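Local coordinates for protein SAHS4 (Ramazzottius varieornatus, PDB 5Z4G) that probably acts as a secreted, heat-soluble molecular shield during water loss in a tardigrade, and binds zinc ions, at residues A[30-35]-A[58-63]. Residues are numbered along the deposited sequence; the frame is centred on the assembly and turned at random.
Sequences SIDGTP and KQKTLL
In this fatty-acid-binding-protein-like beta barrel, the antiparallel pairing of strands 26-30 and 62-66 runs out where S30 meets T61, just before the first strand turns off toward helix 38-44. The final rung keeps one backbone bond, S30 N to T61 O at 2.9 Å, with a nearly straight N-H...O geometry. Its return bond comes from a side chain: T61 N donates to S30 OG over 2.9 Å, at 176°. A chi1 of 61° sets OG between the backbone N and carbonyl carbon of S30, where T61 N reaches it; with T61 N so used, S30 O takes another donor. That donor is K60, whose chain bends at chi2 and carries NZ to 2.8 Å from S30 O, in the carbonyl plane. The same NZ forms a salt bridge with D32, reaching the anti side of the carboxylate, while a long, weak ion pair runs from NZ to E29 OE1. Replacing K60 with a methionine would probably leave D32 OD1 without this countercharge and S30 O without this donor. T61 OG1 is hydrogen-bonded to R154 NH1 of strand 150-159. Within the salt bridge, NZ of K60 lies 2.6 Å from D32 OD1 and 23° out of the carboxylate plane.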
ATOM      1  N   SER A  30       3.335  -8.691  -5.976  1.00  9.34           N
ATOM      2  CA  SER A  30       2.570  -8.092  -7.072  1.00 10.26           C
ATOM      3  C   SER A  30       2.540  -9.041  -8.272  1.00 10.88           C
ATOM      4  O   SER A  30       3.553  -9.686  -8.603  1.00 12.41           O
ATOM      5  CB  SER A  30       3.143  -6.731  -7.459  1.00 11.54           C
ATOM      6  OG  SER A  30       4.481  -6.830  -7.898  1.00 11.60           O
ATOM      7  N   ILE A  31       1.369  -9.164  -8.887  1.00 11.20           N
ATOM      8  CA  ILE A  31       1.253  -9.995 -10.091  1.00 12.53           C
ATOM      9  C   ILE A  31       1.966  -9.323 -11.264  1.00 13.79           C
ATOM     10  O   ILE A  31       2.205  -8.118 -11.229  1.00 14.85           O
ATOM     11  CB  ILE A  31      -0.212 -10.345 -10.428  1.00 13.25           C
ATOM     12  CG1 ILE A  31      -0.982  -9.115 -10.932  1.00 14.13           C
ATOM     13  CG2 ILE A  31      -0.882 -10.991  -9.220  1.00 13.11           C
ATOM     14  CD1 ILE A  31      -2.222  -9.454 -11.742  1.00 16.27           C
ATOM     15  N   ASP A  32       2.301 -10.100 -12.289  1.00 16.62           N
ATOM     16  CA  ASP A  32       2.948  -9.547 -13.488  1.00 18.74           C
ATOM     17  C   ASP A  32       2.108  -8.442 -14.122  1.00 18.54           C
ATOM     18  O   ASP A  32       0.888  -8.543 -14.177  1.00 18.03           O
ATOM     19  CB  ASP A  32       3.224 -10.654 -14.507  1.00 24.26           C
ATOM     20  CG  ASP A  32       4.474 -11.477 -14.178  1.00 28.79           C
ATOM     21  OD1 ASP A  32       5.119 -11.259 -13.131  1.00 31.20           O
ATOM     22  OD2 ASP A  32       4.820 -12.358 -14.986  1.00 34.88           O
ATOM     23  N   GLY A  33       2.775  -7.386 -14.575  1.00 18.40           N
ATOM     24  CA  GLY A  33       2.105  -6.303 -15.279  1.00 18.52           C
ATOM     25  C   GLY A  33       1.866  -5.079 -14.426  1.00 19.28           C
ATOM     26  O   GLY A  33       2.288  -5.017 -13.265  1.00 20.52           O
ATOM     27  N   THR A  34       1.194  -4.105 -15.025  1.00 19.06           N
ATOM     28  CA  THR A  34       0.910  -2.818 -14.403  1.00 19.28           C
ATOM     29  C   THR A  34      -0.498  -2.807 -13.809  1.00 17.71           C
ATOM     30  O   THR A  34      -1.348  -3.581 -14.245  1.00 18.21           O
ATOM     31  CB  THR A  34       1.044  -1.663 -15.419  1.00 22.25           C
ATOM     32  OG1 THR A  34       0.296  -1.972 -16.603  1.00 23.71           O
ATOM     33  CG2 THR A  34       2.505  -1.442 -15.780  1.00 25.63           C
ATOM     34  N   PRO A  35      -0.751  -1.939 -12.805  1.00 17.10           N
ATOM     35  CA  PRO A  35      -2.097  -1.854 -12.230  1.00 17.00           C
ATOM     36  C   PRO A  35      -3.161  -1.541 -13.280  1.00 18.06           C
ATOM     37  O   PRO A  35      -2.860  -0.899 -14.294  1.00 19.97           O
ATOM     38  CB  PRO A  35      -1.973  -0.686 -11.254  1.00 17.06           C
ATOM     39  CG  PRO A  35      -0.551  -0.753 -10.816  1.00 17.00           C
ATOM     40  CD  PRO A  35       0.191  -1.064 -12.082  1.00 18.33           C
ATOM     41  N   LYS A  58       9.625  -5.612 -15.306  1.00 36.33           N
ATOM     42  CA  LYS A  58       9.676  -6.865 -14.544  1.00 35.41           C
ATOM     43  C   LYS A  58       9.751  -6.669 -13.024  1.00 32.86           C
ATOM     44  O   LYS A  58       9.700  -7.650 -12.281  1.00 33.43           O
ATOM     45  CB  LYS A  58      10.838  -7.745 -15.025  1.00 40.26           C
ATOM     46  CG  LYS A  58      10.536  -8.532 -16.296  1.00 42.69           C
ATOM     47  CD  LYS A  58      11.606  -9.575 -16.599  1.00 47.77           C
ATOM     48  CE  LYS A  58      12.696  -9.030 -17.511  1.00 50.23           C
ATOM     49  NZ  LYS A  58      13.640 -10.101 -17.939  1.00 51.16           N
ATOM     50  N   GLN A  59       9.849  -5.415 -12.575  1.00 29.70           N
ATOM     51  CA  GLN A  59      10.034  -5.090 -11.156  1.00 27.23           C
ATOM     52  C   GLN A  59       8.862  -5.528 -10.268  1.00 23.22           C
ATOM     53  O   GLN A  59       7.736  -5.072 -10.440  1.00 25.40           O
ATOM     54  CB  GLN A  59      10.315  -3.588 -10.973  1.00 29.18           C
ATOM     55  CG  GLN A  59      10.619  -3.171  -9.537  1.00 29.82           C
ATOM     56  CD  GLN A  59      11.868  -3.838  -8.989  1.00 31.75           C
ATOM     57  OE1 GLN A  59      12.974  -3.626  -9.493  1.00 35.56           O
ATOM     58  NE2 GLN A  59      11.696  -4.654  -7.961  1.00 30.71           N
ATOM     59  N   LYS A  60       9.147  -6.419  -9.324  1.00 20.20           N
ATOM     60  CA  LYS A  60       8.148  -6.868  -8.348  1.00 17.58           C
ATOM     61  C   LYS A  60       8.088  -5.973  -7.118  1.00 15.61           C
ATOM     62  O   LYS A  60       9.085  -5.371  -6.721  1.00 17.59           O
ATOM     63  CB  LYS A  60       8.425  -8.315  -7.925  1.00 18.97           C
ATOM     64  CG  LYS A  60       8.264  -9.335  -9.042  1.00 22.56           C
ATOM     65  CD  LYS A  60       6.800  -9.519  -9.406  1.00 24.52           C
ATOM     66  CE  LYS A  60       6.599 -10.739 -10.272  1.00 27.10           C
ATOM     67  NZ  LYS A  60       5.157 -10.914 -10.586  1.00 28.75           N
ATOM     68  N   THR A  61       6.902  -5.902  -6.525  1.00 13.40           N
ATOM     69  CA  THR A  61       6.711  -5.334  -5.205  1.00 12.18           C
ATOM     70  C   THR A  61       6.362  -6.470  -4.262  1.00 11.35           C
ATOM     71  O   THR A  61       5.481  -7.289  -4.560  1.00 11.88           O
ATOM     72  CB  THR A  61       5.537  -4.321  -5.195  1.00 13.52           C
ATOM     73  OG1 THR A  61       5.783  -3.273  -6.137  1.00 15.16           O
ATOM     74  CG2 THR A  61       5.309  -3.707  -3.810  1.00 14.39           C
ATOM     75  N   LEU A  62       7.050  -6.506  -3.126  1.00 11.48           N
ATOM     76  CA  LEU A  62       6.684  -7.376  -2.021  1.00 11.57           C
ATOM     77  C   LEU A  62       6.094  -6.531  -0.905  1.00 11.73           C
ATOM     78  O   LEU A  62       6.653  -5.505  -0.524  1.00 14.20           O
ATOM     79  CB  LEU A  62       7.889  -8.181  -1.523  1.00 13.63           C
ATOM     80  CG  LEU A  62       8.627  -9.027  -2.561  1.00 14.90           C
ATOM     81  CD1 LEU A  62       9.755  -9.803  -1.898  1.00 17.51           C
ATOM     82  CD2 LEU A  62       7.690  -9.963  -3.318  1.00 16.81           C
ATOM     83  N   LEU A  63       4.959  -6.967  -0.383  1.00 11.06           N
ATOM     84  CA  LEU A  63       4.293  -6.259   0.684  1.00 11.15           C
ATOM     85  C   LEU A  63       4.056  -7.224   1.838  1.00 10.67           C
ATOM     86  O   LEU A  63       3.577  -8.335   1.630  1.00 11.89           O
ATOM     87  CB  LEU A  63       2.980  -5.724   0.126  1.00 14.76           C
ATOM     88  CG  LEU A  63       1.938  -5.074   0.997  1.00 16.06           C
ATOM     89  CD1 LEU A  63       2.517  -3.858   1.688  1.00 18.36           C
ATOM     90  CD2 LEU A  63       0.803  -4.684   0.060  1.00 19.35           C
TER